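Local coordinates for cytosolic phospholipase A2 delta (Homo sapiens, PDB 5IZ5), which hydrolyses glycerophospholipids at the sn-2 position in a calcium-dependent reaction, with a preference for linoleic acid there, at residues 376-381 / 452-457; 371-376 / 389-394; 340-345 / 365-370. The protein carries 3 engineered substitutions. All coordinates share one frame; numbering follows the deposited sequence.

Contact 1 (376-381 / 452-457); sequences GDPEWS and QRAALE
A type I beta turn from Asp-377 to Trp-380, just past the end of helix 367-375, sets its second residue, Pro-378, against Ala-454 and Ala-455 in the loop that leads into strand 463-471 of the catalytic domain. The backbones come very close, with the CA atoms of Pro-378 and Ala-455 3.7 Å apart, an approach consistent with the small side chains of the two alanines. Ala-455 CB lies 3.8 Å from Pro-378 CA, while Pro-378 CB rests 3.9 Å from Ala-454 O. Gln-460 ties the two pieces together, its NE2 donating both to Pro-378 O and to Ala-454 O. The turn itself is held twice. Trp-380 N returns to Asp-377 O in the bond that closes it, and Glu-379 N reaches Asp-377 OD1 at 2.9 Å, which makes an Asx turn. With CG anti to the backbone N (chi1 174°), the Asp-377 carboxylate folds back over the turn, and the amide of Glu-379 meets OD1 from well above the carboxylate plane. Across the contact, the nearest thing to a polar link is a CA-H...O approach from Ala-455 CA to Pro-378 O, 3.5 Å long with 152° at the hydrogen.

Contact 2 (371-376 / 389-394); sequences MAHLYG and IRYARE
Helices 367-375 and 386-397 stand well apart here, their closest CA atoms, those of His-373 and Ala-392, being 9.0 Å from each other. The gap is bridged by two rings, His-373 and Tyr-391. Each has CG anti to its own backbone N (chi1 near 180°), which sends the ring out from its helix toward the other. The planes are only 14° apart but displaced, centroids 4.5 Å from each other, so that little of one ring lies above the other and NE2 of His-373 sits over the rim of one face of Tyr-391. His-373 NE2 comes nearest, 3.4 Å from Tyr-391 CD2, and His-373 CE1 is almost as close. Both polar ends are tied down by other helices: His-373 ND1 is hydrogen-bonded to Tyr-343 OH, and Tyr-391 OH to His-441 ND1. Cut back to an alanine, Tyr-391 would probably leave the NE2 side of His-373 without its aromatic cover and His-441 without this phenol partner. Around the pair, Leu-374, Ile-389 and Ala-392 pack on Tyr-343 of helix 335-351, Ile-389 reaches on to Phe-782 and Leu-786 of helix 779-794, and Met-371 packs onto Pro-464 and Tyr-466 of strand 463-471.

Contact 3 (340-345 / 365-370); sequences TSLYGH and SGSTWT
Thr-368 grips Ser-365 O twice, through OG1 at 2.6 Å and through its backbone N at 3.0 Å, and so fastens the nucleophile to the helix whose Ser-367 and Thr-370 pack on Leu-342 and Tyr-343. The hydroxyl comes in nearly end-on to the carbonyl, with a C=O...OG1 angle of 160°. Ser-365 itself has a positive phi (51°), in a sharp turn between strand 360-363 and helix 367-375 that fits the nucleophile elbow of alpha/beta hydrolases, here in a Gly-Ile-Ser-Gly-Ser sequence. Its OG is hydrogen-bonded to Asp-651, consistent with the Ser-Asp dyad of this family. The packing is largely through carbon. Leu-342 CD2 reaches between Ser-367 and Thr-370, 3.6 Å from Ser-367 O, 3.8 Å from Ser-367 CB and 3.9 Å from Thr-370 CB. Thr-370 turns OG1 beside its backbone N, where it bonds to Met-339 O, and that leaves Thr-370 CG2 to sit squarely over the Tyr-343 ring, 3.5 Å from the centroid and 7° off the normal, as a CH-pi contact. Ser-367 OG bonds to Thr-332 O, just before the substrate-binding Gly-334 and Gly-335. Further out, Thr-340 and Tyr-343 touch helix 779-794 and also reach helix 386-397, while Trp-369 packs on Trp-432, Leu-436 and Leu-440 of helix 428-441.

How the contacts relate
From the N terminus, contact 3 closes first: the chain leaves helix 335-351, runs through strand 360-363 and turns at the nucleophile into helix 367-375. The same helix then opens contact 2, which closes a short excursion when helix 386-397 comes back alongside. Before that happens contact 1 has already opened, so contacts 1 and 2 cross, sharing Gly-376; contact 1 closes a longer, mostly helical excursion just before strand 463-471. Helix 367-375 serves contacts 2 and 3, and contact 1 begins where it hands over to the loop. Tyr-343 of contact 3 meets contact 2, with CE2 3.6 Å from Ala-392 CB, and Tyr-375 CD1 of contact 2 lies 3.9 Å from Ala-455 CB of contact 1. Contacts 1 and 3 do not touch.

Contact 1 (376-381 / 452-457)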
ATOM      1  N   GLY B 376       1.026  -9.482  19.540  1.00 38.00           N
ATOM      2  CA  GLY B 376       0.958 -10.936  19.619  1.00 40.31           C
ATOM      3  C   GLY B 376       0.382 -11.449  20.937  1.00 42.73           C
ATOM      4  O   GLY B 376      -0.155 -12.554  20.989  1.00 41.51           O
ATOM      5  N   ASP B 377       0.508 -10.651  22.000  1.00 43.55           N
ATOM      6  CA  ASP B 377      -0.136 -10.923  23.288  1.00 43.98           C
ATOM      7  C   ASP B 377      -1.422 -10.097  23.382  1.00 43.59           C
ATOM      8  O   ASP B 377      -1.357  -8.871  23.462  1.00 43.42           O
ATOM      9  CB  ASP B 377       0.821 -10.556  24.434  1.00 46.45           C
ATOM     10  CG  ASP B 377       0.180 -10.676  25.817  1.00 47.63           C
ATOM     11  OD1 ASP B 377      -0.970 -11.139  25.939  1.00 48.97           O
ATOM     12  OD2 ASP B 377       0.833 -10.281  26.799  1.00 51.22           O
ATOM     13  N   PRO B 378      -2.597 -10.763  23.393  1.00 43.26           N
ATOM     14  CA  PRO B 378      -3.882 -10.039  23.447  1.00 42.88           C
ATOM     15  C   PRO B 378      -4.093  -9.158  24.693  1.00 43.02           C
ATOM     16  O   PRO B 378      -5.010  -8.336  24.715  1.00 41.91           O
ATOM     17  CB  PRO B 378      -4.933 -11.162  23.440  1.00 43.86           C
ATOM     18  CG  PRO B 378      -4.221 -12.394  23.019  1.00 43.61           C
ATOM     19  CD  PRO B 378      -2.784 -12.225  23.392  1.00 43.83           C
ATOM     20  N   GLU B 379      -3.259  -9.343  25.710  1.00 43.41           N
ATOM     21  CA  GLU B 379      -3.371  -8.612  26.963  1.00 45.77           C
ATOM     22  C   GLU B 379      -2.189  -7.691  27.244  1.00 45.52           C
ATOM     23  O   GLU B 379      -2.017  -7.249  28.373  1.00 46.45           O
ATOM     24  CB  GLU B 379      -3.509  -9.631  28.107  1.00 46.89           C
ATOM     25  CG  GLU B 379      -4.817  -9.564  28.851  1.00 48.73           C
ATOM     26  CD  GLU B 379      -6.016  -9.542  27.947  1.00 47.74           C
ATOM     27  OE1 GLU B 379      -6.210 -10.481  27.157  1.00 51.07           O
ATOM     28  OE2 GLU B 379      -6.780  -8.570  28.043  1.00 50.71           O
ATOM     29  N   TRP B 380      -1.399  -7.364  26.224  1.00 45.79           N
ATOM     30  CA  TRP B 380      -0.090  -6.741  26.448  1.00 43.94           C
ATOM     31  C   TRP B 380      -0.109  -5.463  27.295  1.00 43.62           C
ATOM     32  O   TRP B 380       0.725  -5.326  28.172  1.00 44.80           O
ATOM     33  CB  TRP B 380       0.661  -6.507  25.126  1.00 42.43           C
ATOM     34  CG  TRP B 380       0.119  -5.410  24.246  1.00 40.88           C
ATOM     35  CD1 TRP B 380      -0.746  -5.549  23.209  1.00 41.01           C
ATOM     36  CD2 TRP B 380       0.433  -4.017  24.317  1.00 40.06           C
ATOM     37  NE1 TRP B 380      -1.005  -4.330  22.633  1.00 40.25           N
ATOM     38  CE2 TRP B 380      -0.292  -3.370  23.295  1.00 40.99           C
ATOM     39  CE3 TRP B 380       1.249  -3.252  25.152  1.00 40.31           C
ATOM     40  CZ2 TRP B 380      -0.225  -1.991  23.082  1.00 41.63           C
ATOM     41  CZ3 TRP B 380       1.319  -1.884  24.943  1.00 40.62           C
ATOM     42  CH2 TRP B 380       0.582  -1.265  23.916  1.00 41.03           C
ATOM     43  N   SER B 381      -1.047  -4.544  27.058  1.00 45.20           N
ATOM     44  CA  SER B 381      -1.070  -3.285  27.817  1.00 46.43           C
ATOM     45  C   SER B 381      -1.585  -3.481  29.243  1.00 48.31           C
ATOM     46  O   SER B 381      -1.398  -2.618  30.089  1.00 48.35           O
ATOM     47  CB  SER B 381      -1.885  -2.198  27.112  1.00 46.07           C
ATOM     48  OG  SER B 381      -3.281  -2.417  27.235  1.00 46.66           O
ATOM     49  N   GLN B 452      -4.226 -10.199  15.607  1.00 37.97           N
ATOM     50  CA  GLN B 452      -4.204  -9.038  16.495  1.00 37.82           C
ATOM     51  C   GLN B 452      -5.600  -8.522  16.859  1.00 37.96           C
ATOM     52  O   GLN B 452      -5.740  -7.745  17.797  1.00 35.86           O
ATOM     53  CB  GLN B 452      -3.378  -7.902  15.878  1.00 38.54           C
ATOM     54  CG  GLN B 452      -1.917  -8.265  15.657  1.00 38.21           C
ATOM     55  CD  GLN B 452      -1.061  -7.088  15.226  1.00 38.24           C
ATOM     56  OE1 GLN B 452      -1.517  -5.944  15.169  1.00 37.21           O
ATOM     57  NE2 GLN B 452       0.194  -7.366  14.918  1.00 38.31           N
ATOM     58  N   ARG B 453      -6.628  -8.947  16.125  1.00 38.13           N
ATOM     59  CA  ARG B 453      -8.009  -8.629  16.496  1.00 37.79           C
ATOM     60  C   ARG B 453      -8.361  -9.106  17.910  1.00 37.57           C
ATOM     61  O   ARG B 453      -9.171  -8.476  18.586  1.00 37.82           O
ATOM     62  CB  ARG B 453      -8.996  -9.210  15.478  1.00 37.89           C
ATOM     63  CG  ARG B 453      -8.973  -8.469  14.148  1.00 38.49           C
ATOM     64  CD  ARG B 453     -10.185  -8.773  13.285  1.00 38.21           C
ATOM     65  NE  ARG B 453     -10.177 -10.147  12.788  1.00 37.69           N
ATOM     66  CZ  ARG B 453      -9.718 -10.540  11.597  1.00 38.20           C
ATOM     67  NH1 ARG B 453      -9.193  -9.673  10.734  1.00 36.88           N
ATOM     68  NH2 ARG B 453      -9.783 -11.829  11.273  1.00 38.32           N
ATOM     69  N   ALA B 454      -7.742 -10.198  18.357  1.00 37.85           N
ATOM     70  CA  ALA B 454      -7.961 -10.703  19.711  1.00 39.61           C
ATOM     71  C   ALA B 454      -7.519  -9.688  20.767  1.00 39.80           C
ATOM     72  O   ALA B 454      -8.141  -9.582  21.819  1.00 40.57           O
ATOM     73  CB  ALA B 454      -7.247 -12.033  19.912  1.00 37.85           C
ATOM     74  N   ALA B 455      -6.469  -8.926  20.469  1.00 40.09           N
ATOM     75  CA  ALA B 455      -5.991  -7.859  21.360  1.00 38.68           C
ATOM     76  C   ALA B 455      -6.948  -6.673  21.474  1.00 38.93           C
ATOM     77  O   ALA B 455      -6.742  -5.788  22.307  1.00 39.33           O
ATOM     78  CB  ALA B 455      -4.631  -7.370  20.898  1.00 38.53           C
ATOM     79  N   LEU B 456      -7.988  -6.648  20.642  1.00 39.06           N
ATOM     80  CA  LEU B 456      -8.935  -5.543  20.610  1.00 38.69           C
ATOM     81  C   LEU B 456     -10.372  -5.949  20.968  1.00 40.20           C
ATOM     82  O   LEU B 456     -11.274  -5.108  20.940  1.00 39.39           O
ATOM     83  CB  LEU B 456      -8.940  -4.940  19.206  1.00 38.73           C
ATOM     84  CG  LEU B 456      -7.591  -4.557  18.600  1.00 38.96           C
ATOM     85  CD1 LEU B 456      -7.782  -4.122  17.157  1.00 38.12           C
ATOM     86  CD2 LEU B 456      -6.918  -3.457  19.410  1.00 38.61           C
ATOM     87  N   GLU B 457     -10.589  -7.219  21.300  1.00 42.47           N
ATOM     88  CA  GLU B 457     -11.955  -7.749  21.444  1.00 46.24           C
ATOM     89  C   GLU B 457     -12.718  -7.129  22.619  1.00 45.80           C
ATOM     90  O   GLU B 457     -13.932  -6.963  22.541  1.00 44.74           O
ATOM     91  CB  GLU B 457     -11.969  -9.280  21.476  1.00 50.31           C
ATOM     92  CG  GLU B 457     -11.185  -9.935  22.593  1.00 53.47           C
ATOM     93  CD  GLU B 457     -11.012 -11.430  22.364  1.00 57.14           C
ATOM     94  OE1 GLU B 457     -11.777 -12.011  21.559  1.00 58.82           O
ATOM     95  OE2 GLU B 457     -10.098 -12.019  22.982  1.00 58.50           O
TER

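Contact 2 (371-376 / 389-394)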
ATOM      1  N   MET B 371       5.399  -2.874  17.994  1.00 36.09           N
ATOM      2  CA  MET B 371       3.962  -3.046  17.878  1.00 37.72           C
ATOM      3  C   MET B 371       3.603  -4.500  17.595  1.00 39.06           C
ATOM      4  O   MET B 371       2.749  -5.077  18.265  1.00 38.10           O
ATOM      5  CB  MET B 371       3.401  -2.142  16.774  1.00 37.84           C
ATOM      6  CG  MET B 371       3.518  -0.661  17.094  1.00 37.32           C
ATOM      7  SD  MET B 371       3.236   0.399  15.670  1.00 37.09           S
ATOM      8  CE  MET B 371       1.498   0.080  15.359  1.00 39.12           C
ATOM      9  N   ALA B 372       4.273  -5.094  16.616  1.00 40.32           N
ATOM     10  CA  ALA B 372       3.975  -6.464  16.214  1.00 40.17           C
ATOM     11  C   ALA B 372       4.221  -7.453  17.347  1.00 40.82           C
ATOM     12  O   ALA B 372       3.396  -8.326  17.613  1.00 40.66           O
ATOM     13  CB  ALA B 372       4.799  -6.847  14.999  1.00 40.77           C
ATOM     14  N   HIS B 373       5.356  -7.321  18.020  1.00 41.13           N
ATOM     15  CA  HIS B 373       5.655  -8.206  19.135  1.00 41.52           C
ATOM     16  C   HIS B 373       4.593  -8.100  20.237  1.00 39.84           C
ATOM     17  O   HIS B 373       4.088  -9.113  20.725  1.00 38.22           O
ATOM     18  CB  HIS B 373       7.028  -7.905  19.725  1.00 43.19           C
ATOM     19  CG  HIS B 373       7.372  -8.774  20.894  1.00 45.48           C
ATOM     20  ND1 HIS B 373       7.835  -8.270  22.090  1.00 48.77           N
ATOM     21  CD2 HIS B 373       7.289 -10.115  21.059  1.00 46.07           C
ATOM     22  CE1 HIS B 373       8.040  -9.266  22.935  1.00 48.57           C
ATOM     23  NE2 HIS B 373       7.717 -10.397  22.333  1.00 47.49           N
ATOM     24  N   LEU B 374       4.263  -6.876  20.624  1.00 38.12           N
ATOM     25  CA  LEU B 374       3.317  -6.658  21.714  1.00 39.31           C
ATOM     26  C   LEU B 374       1.921  -7.158  21.381  1.00 38.95           C
ATOM     27  O   LEU B 374       1.299  -7.847  22.194  1.00 39.73           O
ATOM     28  CB  LEU B 374       3.253  -5.181  22.094  1.00 38.99           C
ATOM     29  CG  LEU B 374       4.507  -4.631  22.782  1.00 41.60           C
ATOM     30  CD1 LEU B 374       4.375  -3.128  22.963  1.00 41.23           C
ATOM     31  CD2 LEU B 374       4.767  -5.315  24.120  1.00 41.21           C
ATOM     32  N   TYR B 375       1.436  -6.825  20.186  1.00 37.71           N
ATOM     33  CA  TYR B 375       0.089  -7.218  19.786  1.00 38.63           C
ATOM     34  C   TYR B 375      -0.069  -8.727  19.502  1.00 39.70           C
ATOM     35  O   TYR B 375      -1.178  -9.192  19.266  1.00 40.68           O
ATOM     36  CB  TYR B 375      -0.402  -6.367  18.613  1.00 37.16           C
ATOM     37  CG  TYR B 375      -0.900  -5.008  19.044  1.00 36.90           C
ATOM     38  CD1 TYR B 375      -2.250  -4.784  19.272  1.00 36.75           C
ATOM     39  CD2 TYR B 375      -0.020  -3.950  19.250  1.00 36.96           C
ATOM     40  CE1 TYR B 375      -2.712  -3.544  19.667  1.00 36.94           C
ATOM     41  CE2 TYR B 375      -0.473  -2.703  19.649  1.00 36.97           C
ATOM     42  CZ  TYR B 375      -1.818  -2.505  19.857  1.00 36.39           C
ATOM     43  OH  TYR B 375      -2.267  -1.273  20.256  1.00 35.72           O
ATOM     44  N   GLY B 376       1.026  -9.482  19.540  1.00 38.00           N
ATOM     45  CA  GLY B 376       0.958 -10.936  19.619  1.00 40.31           C
ATOM     46  C   GLY B 376       0.382 -11.449  20.937  1.00 42.73           C
ATOM     47  O   GLY B 376      -0.155 -12.554  20.989  1.00 41.51           O
ATOM     48  N   ILE B 389      10.029  -6.350  27.340  1.00 51.32           N
ATOM     49  CA  ILE B 389      11.273  -5.574  27.347  1.00 51.16           C
ATOM     50  C   ILE B 389      12.468  -6.511  27.433  1.00 48.96           C
ATOM     51  O   ILE B 389      13.417  -6.389  26.665  1.00 47.74           O
ATOM     52  CB  ILE B 389      11.378  -4.621  28.558  1.00 52.45           C
ATOM     53  CG1 ILE B 389      10.233  -3.605  28.598  1.00 54.10           C
ATOM     54  CG2 ILE B 389      12.717  -3.894  28.555  1.00 51.77           C
ATOM     55  CD1 ILE B 389      10.169  -2.667  27.430  1.00 54.60           C
ATOM     56  N   ARG B 390      12.410  -7.435  28.387  1.00 51.05           N
ATOM     57  CA  ARG B 390      13.489  -8.393  28.621  1.00 53.78           C
ATOM     58  C   ARG B 390      13.728  -9.242  27.373  1.00 52.82           C
ATOM     59  O   ARG B 390      14.861  -9.420  26.929  1.00 54.14           O
ATOM     60  CB  ARG B 390      13.141  -9.295  29.805  1.00 56.01           C
ATOM     61  CG  ARG B 390      14.274 -10.193  30.265  1.00 60.90           C
ATOM     62  CD  ARG B 390      13.769 -11.354  31.103  1.00 65.49           C
ATOM     63  NE  ARG B 390      14.855 -12.275  31.442  1.00 71.78           N
ATOM     64  CZ  ARG B 390      14.694 -13.493  31.963  1.00 74.25           C
ATOM     65  NH1 ARG B 390      13.480 -13.974  32.218  1.00 75.96           N
ATOM     66  NH2 ARG B 390      15.761 -14.239  32.230  1.00 74.75           N
ATOM     67  N   TYR B 391      12.637  -9.760  26.822  1.00 50.34           N
ATOM     68  CA  TYR B 391      12.662 -10.546  25.595  1.00 48.89           C
ATOM     69  C   TYR B 391      13.418  -9.791  24.490  1.00 46.36           C
ATOM     70  O   TYR B 391      14.348 -10.325  23.889  1.00 43.55           O
ATOM     71  CB  TYR B 391      11.220 -10.846  25.178  1.00 48.38           C
ATOM     72  CG  TYR B 391      11.049 -11.661  23.923  1.00 49.07           C
ATOM     73  CD1 TYR B 391      10.893 -13.042  23.984  1.00 48.66           C
ATOM     74  CD2 TYR B 391      10.988 -11.043  22.674  1.00 49.25           C
ATOM     75  CE1 TYR B 391      10.710 -13.789  22.834  1.00 50.65           C
ATOM     76  CE2 TYR B 391      10.805 -11.779  21.521  1.00 49.05           C
ATOM     77  CZ  TYR B 391      10.667 -13.149  21.604  1.00 49.81           C
ATOM     78  OH  TYR B 391      10.483 -13.878  20.461  1.00 50.11           O
ATOM     79  N   ALA B 392      13.026  -8.543  24.254  1.00 46.24           N
ATOM     80  CA  ALA B 392      13.646  -7.712  23.223  1.00 47.30           C
ATOM     81  C   ALA B 392      15.118  -7.452  23.514  1.00 49.54           C
ATOM     82  O   ALA B 392      15.951  -7.512  22.611  1.00 47.28           O
ATOM     83  CB  ALA B 392      12.900  -6.392  23.081  1.00 47.30           C
ATOM     84  N   ARG B 393      15.427  -7.167  24.776  1.00 51.72           N
ATOM     85  CA  ARG B 393      16.804  -6.904  25.200  1.00 53.54           C
ATOM     86  C   ARG B 393      17.708  -8.099  24.916  1.00 50.59           C
ATOM     87  O   ARG B 393      18.812  -7.946  24.389  1.00 49.64           O
ATOM     88  CB  ARG B 393      16.854  -6.577  26.698  1.00 57.00           C
ATOM     89  CG  ARG B 393      18.220  -6.108  27.190  1.00 61.07           C
ATOM     90  CD  ARG B 393      18.412  -6.333  28.685  1.00 62.57           C
ATOM     91  NE  ARG B 393      17.234  -5.971  29.471  1.00 63.25           N
ATOM     92  CZ  ARG B 393      16.604  -6.771  30.335  1.00 65.77           C
ATOM     93  NH1 ARG B 393      17.033  -8.007  30.579  1.00 67.18           N
ATOM     94  NH2 ARG B 393      15.534  -6.320  30.977  1.00 66.90           N
ATOM     95  N   GLU B 394      17.234  -9.286  25.271  1.00 50.50           N
ATOM     96  CA  GLU B 394      18.030 -10.501  25.119  1.00 51.92           C
ATOM     97  C   GLU B 394      18.298 -10.832  23.651  1.00 51.52           C
ATOM     98  O   GLU B 394      19.423 -11.182  23.281  1.00 51.15           O
ATOM     99  CB  GLU B 394      17.357 -11.669  25.839  1.00 54.12           C
ATOM    100  CG  GLU B 394      17.445 -11.539  27.354  1.00 57.93           C
ATOM    101  CD  GLU B 394      16.674 -12.607  28.110  1.00 59.57           C
ATOM    102  OE1 GLU B 394      16.001 -13.442  27.471  1.00 61.34           O
ATOM    103  OE2 GLU B 394      16.744 -12.604  29.356  1.00 61.05           O
TER

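Contact 3 (340-345 / 365-370)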
ATOM      1  N   THR B 340      13.512   0.011  20.489  1.00 42.37           N
ATOM      2  CA  THR B 340      13.920   0.048  21.899  1.00 43.44           C
ATOM      3  C   THR B 340      13.286   1.225  22.633  1.00 43.05           C
ATOM      4  O   THR B 340      12.657   1.055  23.676  1.00 43.06           O
ATOM      5  CB  THR B 340      15.454   0.123  22.023  1.00 44.73           C
ATOM      6  OG1 THR B 340      16.026  -1.055  21.450  1.00 44.57           O
ATOM      7  CG2 THR B 340      15.904   0.239  23.487  1.00 46.02           C
ATOM      8  N   SER B 341      13.441   2.413  22.066  1.00 43.12           N
ATOM      9  CA  SER B 341      12.952   3.625  22.691  1.00 42.97           C
ATOM     10  C   SER B 341      11.431   3.611  22.877  1.00 43.90           C
ATOM     11  O   SER B 341      10.927   4.077  23.903  1.00 40.52           O
ATOM     12  CB  SER B 341      13.369   4.833  21.861  1.00 44.22           C
ATOM     13  OG  SER B 341      12.929   6.036  22.468  1.00 46.75           O
ATOM     14  N   LEU B 342      10.714   3.069  21.890  1.00 42.09           N
ATOM     15  CA  LEU B 342       9.257   2.974  21.938  1.00 40.52           C
ATOM     16  C   LEU B 342       8.786   2.073  23.077  1.00 40.44           C
ATOM     17  O   LEU B 342       7.789   2.368  23.728  1.00 37.98           O
ATOM     18  CB  LEU B 342       8.703   2.475  20.596  1.00 39.94           C
ATOM     19  CG  LEU B 342       7.184   2.337  20.454  1.00 40.29           C
ATOM     20  CD1 LEU B 342       6.448   3.612  20.842  1.00 40.43           C
ATOM     21  CD2 LEU B 342       6.835   1.949  19.019  1.00 40.91           C
ATOM     22  N   TYR B 343       9.504   0.977  23.313  1.00 41.37           N
ATOM     23  CA  TYR B 343       9.241   0.125  24.470  1.00 42.86           C
ATOM     24  C   TYR B 343       9.273   0.948  25.765  1.00 45.76           C
ATOM     25  O   TYR B 343       8.406   0.806  26.634  1.00 45.28           O
ATOM     26  CB  TYR B 343      10.276  -0.996  24.567  1.00 43.12           C
ATOM     27  CG  TYR B 343       9.945  -2.260  23.799  1.00 44.01           C
ATOM     28  CD1 TYR B 343       8.826  -3.018  24.121  1.00 45.40           C
ATOM     29  CD2 TYR B 343      10.774  -2.719  22.776  1.00 44.12           C
ATOM     30  CE1 TYR B 343       8.533  -4.188  23.437  1.00 45.40           C
ATOM     31  CE2 TYR B 343      10.487  -3.883  22.085  1.00 44.30           C
ATOM     32  CZ  TYR B 343       9.368  -4.614  22.416  1.00 45.86           C
ATOM     33  OH  TYR B 343       9.081  -5.769  21.729  1.00 45.59           O
ATOM     34  N   GLY B 344      10.288   1.802  25.881  1.00 46.46           N
ATOM     35  CA  GLY B 344      10.445   2.686  27.029  1.00 47.90           C
ATOM     36  C   GLY B 344       9.317   3.688  27.155  1.00 47.11           C
ATOM     37  O   GLY B 344       8.827   3.929  28.261  1.00 46.31           O
ATOM     38  N   HIS B 345       8.904   4.267  26.026  1.00 45.78           N
ATOM     39  CA  HIS B 345       7.788   5.202  26.018  1.00 47.37           C
ATOM     40  C   HIS B 345       6.488   4.533  26.458  1.00 49.11           C
ATOM     41  O   HIS B 345       5.685   5.134  27.180  1.00 48.10           O
ATOM     42  CB  HIS B 345       7.600   5.831  24.638  1.00 47.85           C
ATOM     43  CG  HIS B 345       8.689   6.778  24.250  1.00 50.48           C
ATOM     44  ND1 HIS B 345       9.392   7.526  25.169  1.00 51.72           N
ATOM     45  CD2 HIS B 345       9.177   7.118  23.035  1.00 50.35           C
ATOM     46  CE1 HIS B 345      10.274   8.278  24.536  1.00 51.24           C
ATOM     47  NE2 HIS B 345      10.164   8.051  23.240  1.00 51.72           N
ATOM     48  N   SER B 365       8.206   1.618  10.023  1.00 38.53           N
ATOM     49  CA  SER B 365       9.570   1.087  10.076  1.00 38.77           C
ATOM     50  C   SER B 365       9.868   0.333  11.395  1.00 38.80           C
ATOM     51  O   SER B 365       9.054  -0.499  11.786  1.00 39.92           O
ATOM     52  CB  SER B 365      10.580   2.191   9.782  1.00 40.28           C
ATOM     53  OG  SER B 365      11.697   1.627   9.085  1.00 40.13           O
ATOM     54  N   GLY B 366      10.997   0.601  12.072  1.00 37.03           N
ATOM     55  CA  GLY B 366      11.372  -0.102  13.314  1.00 36.90           C
ATOM     56  C   GLY B 366      10.361  -0.070  14.449  1.00 36.41           C
ATOM     57  O   GLY B 366      10.341  -0.976  15.291  1.00 37.38           O
ATOM     58  N   SER B 367       9.534   0.971  14.492  1.00 36.80           N
ATOM     59  CA  SER B 367       8.460   1.054  15.489  1.00 39.05           C
ATOM     60  C   SER B 367       7.446  -0.080  15.356  1.00 38.78           C
ATOM     61  O   SER B 367       6.880  -0.516  16.366  1.00 38.25           O
ATOM     62  CB  SER B 367       7.724   2.388  15.389  1.00 38.82           C
ATOM     63  OG  SER B 367       8.525   3.425  15.913  1.00 43.28           O
ATOM     64  N   THR B 368       7.235  -0.562  14.124  1.00 37.13           N
ATOM     65  CA  THR B 368       6.290  -1.659  13.875  1.00 37.15           C
ATOM     66  C   THR B 368       6.752  -2.968  14.501  1.00 36.91           C
ATOM     67  O   THR B 368       5.929  -3.853  14.743  1.00 37.92           O
ATOM     68  CB  THR B 368       6.032  -1.920  12.364  1.00 36.22           C
ATOM     69  OG1 THR B 368       7.228  -2.388  11.727  1.00 37.01           O
ATOM     70  CG2 THR B 368       5.523  -0.666  11.661  1.00 35.12           C
ATOM     71  N   TRP B 369       8.053  -3.103  14.755  1.00 35.30           N
ATOM     72  CA  TRP B 369       8.578  -4.311  15.391  1.00 36.71           C
ATOM     73  C   TRP B 369       8.097  -4.405  16.833  1.00 37.87           C
ATOM     74  O   TRP B 369       7.732  -5.485  17.302  1.00 39.25           O
ATOM     75  CB  TRP B 369      10.112  -4.355  15.370  1.00 36.88           C
ATOM     76  CG  TRP B 369      10.730  -4.166  14.011  1.00 37.05           C
ATOM     77  CD1 TRP B 369      10.102  -4.238  12.799  1.00 37.07           C
ATOM     78  CD2 TRP B 369      12.107  -3.900  13.735  1.00 38.37           C
ATOM     79  NE1 TRP B 369      10.998  -4.000  11.785  1.00 37.42           N
ATOM     80  CE2 TRP B 369      12.239  -3.799  12.333  1.00 37.97           C
ATOM     81  CE3 TRP B 369      13.246  -3.721  14.545  1.00 38.26           C
ATOM     82  CZ2 TRP B 369      13.463  -3.536  11.716  1.00 38.81           C
ATOM     83  CZ3 TRP B 369      14.463  -3.456  13.933  1.00 39.01           C
ATOM     84  CH2 TRP B 369      14.563  -3.365  12.528  1.00 38.76           C
ATOM     85  N   THR B 370       8.122  -3.274  17.535  1.00 38.09           N
ATOM     86  CA  THR B 370       7.611  -3.198  18.899  1.00 39.22           C
ATOM     87  C   THR B 370       6.124  -3.527  18.898  1.00 37.95           C
ATOM     88  O   THR B 370       5.659  -4.364  19.680  1.00 36.28           O
ATOM     89  CB  THR B 370       7.807  -1.789  19.486  1.00 41.18           C
ATOM     90  OG1 THR B 370       9.180  -1.409  19.369  1.00 42.39           O
ATOM     91  CG2 THR B 370       7.400  -1.736  20.960  1.00 41.38           C
TER